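Local coordinates for DUF683-containing protein (Cyanothece, PDB 3CSX) that is of uncharacterised biochemical function but is a metalloprotein associated with nitrogen fixation, at residues K30-K35 with K58-F63. Sequence-based numbering, arbitrary orientation.
Sequences KAGQMK and KTYEIF
Ala31 pairs with Ile62 and Met34 with Thr59 between two helical segments that run antiparallel at 154°, their axes 9.3 Å apart at closest approach. In register, the CA atoms of Met34 and Thr59 lie 5.4 Å apart. The Phe63 ring swings in against 30-35, and the methyl CB of Ala31 sits over one face of it in a CH-pi contact, 3.9 Å from the centroid and 19° off the normal. Lys35 CB meets the edge of that ring, 4.1 Å from Phe63 CZ. This is an antiparallel helical hairpin, consistent with the Rop-like family: helices 14-44 and 52-77 pair along their length, here near the middle of the chain. Met34 leaves with CG anti to its carbonyl carbon (chi1 -73°) and folds back twice further out, which brings its CE against Thr59 OG1 at 3.2 Å and across the aliphatic chain of Lys58. Thr59 OG1 hydrogen-bonds the backbone O of Thr55, one turn earlier. Ile62 lays CG2 4.0 Å from Met34 CG, rests CG1 4.0 Å from Ala31 CA and packs on Leu27. Shortened to an alanine here, the side chain would probably lose Leu27 and leave a gap beside Met34.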
loop_
_atom_site.group_PDB
_atom_site.type_symbol
_atom_site.label_atom_id
_atom_site.label_comp_id
_atom_site.label_asym_id
_atom_site.label_seq_id
_atom_site.Cartn_x
_atom_site.Cartn_y
_atom_site.Cartn_z
ATOM N N LYS B 30 -6.428 6.796 -14.483
ATOM C CA LYS B 30 -6.001 5.648 -15.240
ATOM C C LYS B 30 -6.590 4.383 -14.623
ATOM O O LYS B 30 -6.997 3.466 -15.326
ATOM C CB LYS B 30 -4.479 5.523 -15.230
ATOM C CG LYS B 30 -3.710 6.495 -16.158
ATOM C CD LYS B 30 -4.193 6.419 -17.594
ATOM C CE LYS B 30 -3.532 5.282 -18.362
ATOM N NZ LYS B 30 -3.836 5.372 -19.821
ATOM N N ALA B 31 -6.646 4.373 -13.298
ATOM C CA ALA B 31 -7.213 3.237 -12.556
ATOM C C ALA B 31 -8.680 3.095 -12.881
ATOM O O ALA B 31 -9.142 1.997 -13.165
ATOM C CB ALA B 31 -7.038 3.436 -11.074
ATOM N N GLY B 32 -9.406 4.215 -12.825
ATOM C CA GLY B 32 -10.806 4.251 -13.256
ATOM C C GLY B 32 -11.034 3.669 -14.633
ATOM O O GLY B 32 -12.062 3.010 -14.879
ATOM N N GLN B 33 -10.083 3.904 -15.550
ATOM C CA GLN B 33 -10.193 3.366 -16.897
ATOM C C GLN B 33 -10.098 1.882 -16.943
ATOM O O GLN B 33 -10.834 1.254 -17.670
ATOM C CB GLN B 33 -9.101 3.914 -17.834
ATOM C CG GLN B 33 -9.419 5.270 -18.345
ATOM C CD GLN B 33 -8.155 5.999 -18.733
ATOM O OE1 GLN B 33 -7.194 5.373 -19.220
ATOM N NE2 GLN B 33 -8.118 7.290 -18.477
ATOM N N MET B 34 -9.174 1.314 -16.169
ATOM C CA MET B 34 -9.003 -0.090 -16.134
ATOM C C MET B 34 -10.186 -0.718 -15.416
ATOM O O MET B 34 -10.635 -1.792 -15.822
ATOM C CB MET B 34 -7.659 -0.487 -15.485
ATOM C CG MET B 34 -6.430 -0.189 -16.396
ATOM S SD MET B 34 -6.532 -1.100 -17.934
ATOM C CE MET B 34 -6.817 -2.818 -17.466
ATOM N N LYS B 35 -10.685 -0.047 -14.368
ATOM C CA LYS B 35 -11.868 -0.551 -13.682
ATOM C C LYS B 35 -12.991 -0.730 -14.694
ATOM O O LYS B 35 -13.585 -1.803 -14.784
ATOM C CB LYS B 35 -12.296 0.431 -12.606
ATOM C CG LYS B 35 -13.652 0.111 -11.924
ATOM C CD LYS B 35 -13.846 1.131 -10.826
ATOM C CE LYS B 35 -15.275 1.138 -10.263
ATOM N NZ LYS B 35 -16.158 1.971 -11.150
ATOM N N LYS B 58 -3.558 -6.497 -15.139
ATOM C CA LYS B 58 -3.270 -5.112 -15.489
ATOM C C LYS B 58 -3.999 -4.162 -14.521
ATOM O O LYS B 58 -3.450 -3.182 -13.984
ATOM C CB LYS B 58 -3.779 -4.945 -16.932
ATOM C CG LYS B 58 -3.230 -3.800 -17.786
ATOM C CD LYS B 58 -3.373 -4.229 -19.289
ATOM C CE LYS B 58 -4.862 -4.540 -19.669
ATOM N NZ LYS B 58 -5.190 -5.783 -20.494
ATOM N N THR B 59 -5.267 -4.488 -14.290
ATOM C CA THR B 59 -6.105 -3.736 -13.376
ATOM C C THR B 59 -5.537 -3.805 -11.955
ATOM O O THR B 59 -5.426 -2.789 -11.266
ATOM C CB THR B 59 -7.541 -4.269 -13.428
ATOM O OG1 THR B 59 -8.022 -4.153 -14.768
ATOM C CG2 THR B 59 -8.446 -3.415 -12.496
ATOM N N TYR B 60 -5.155 -5.000 -11.531
ATOM C CA TYR B 60 -4.612 -5.176 -10.176
ATOM C C TYR B 60 -3.385 -4.298 -9.954
ATOM O O TYR B 60 -3.267 -3.614 -8.944
ATOM C CB TYR B 60 -4.274 -6.644 -9.925
ATOM C CG TYR B 60 -3.391 -6.794 -8.725
ATOM C CD1 TYR B 60 -3.913 -6.672 -7.437
ATOM C CD2 TYR B 60 -2.015 -7.030 -8.882
ATOM C CE1 TYR B 60 -3.091 -6.781 -6.333
ATOM C CE2 TYR B 60 -1.187 -7.131 -7.803
ATOM C CZ TYR B 60 -1.730 -7.025 -6.521
ATOM O OH TYR B 60 -0.893 -7.123 -5.422
ATOM N N GLU B 61 -2.474 -4.289 -10.936
ATOM C CA GLU B 61 -1.238 -3.587 -10.780
ATOM C C GLU B 61 -1.399 -2.106 -10.604
ATOM O O GLU B 61 -0.742 -1.513 -9.765
ATOM C CB GLU B 61 -0.308 -3.920 -11.955
ATOM C CG GLU B 61 0.111 -5.387 -11.931
ATOM C CD GLU B 61 0.797 -5.838 -10.632
ATOM O OE1 GLU B 61 1.323 -4.997 -9.862
ATOM O OE2 GLU B 61 0.821 -7.071 -10.387
ATOM N N ILE B 62 -2.289 -1.501 -11.391
ATOM C CA ILE B 62 -2.550 -0.103 -11.266
ATOM C C ILE B 62 -3.203 0.248 -9.899
ATOM O O ILE B 62 -2.828 1.211 -9.242
ATOM C CB ILE B 62 -3.327 0.468 -12.535
ATOM C CG1 ILE B 62 -3.385 1.999 -12.497
ATOM C CG2 ILE B 62 -4.712 -0.130 -12.736
ATOM C CD1 ILE B 62 -4.244 2.546 -11.446
ATOM N N PHE B 63 -4.163 -0.546 -9.466
ATOM C CA PHE B 63 -4.757 -0.288 -8.140
ATOM C C PHE B 63 -3.793 -0.517 -7.007
ATOM O O PHE B 63 -3.827 0.201 -5.990
ATOM C CB PHE B 63 -6.070 -1.065 -7.977
ATOM C CG PHE B 63 -7.248 -0.368 -8.609
ATOM C CD1 PHE B 63 -7.937 0.631 -7.908
ATOM C CD2 PHE B 63 -7.661 -0.684 -9.900
ATOM C CE1 PHE B 63 -9.028 1.286 -8.491
ATOM C CE2 PHE B 63 -8.736 -0.006 -10.504
ATOM C CZ PHE B 63 -9.420 0.959 -9.796
#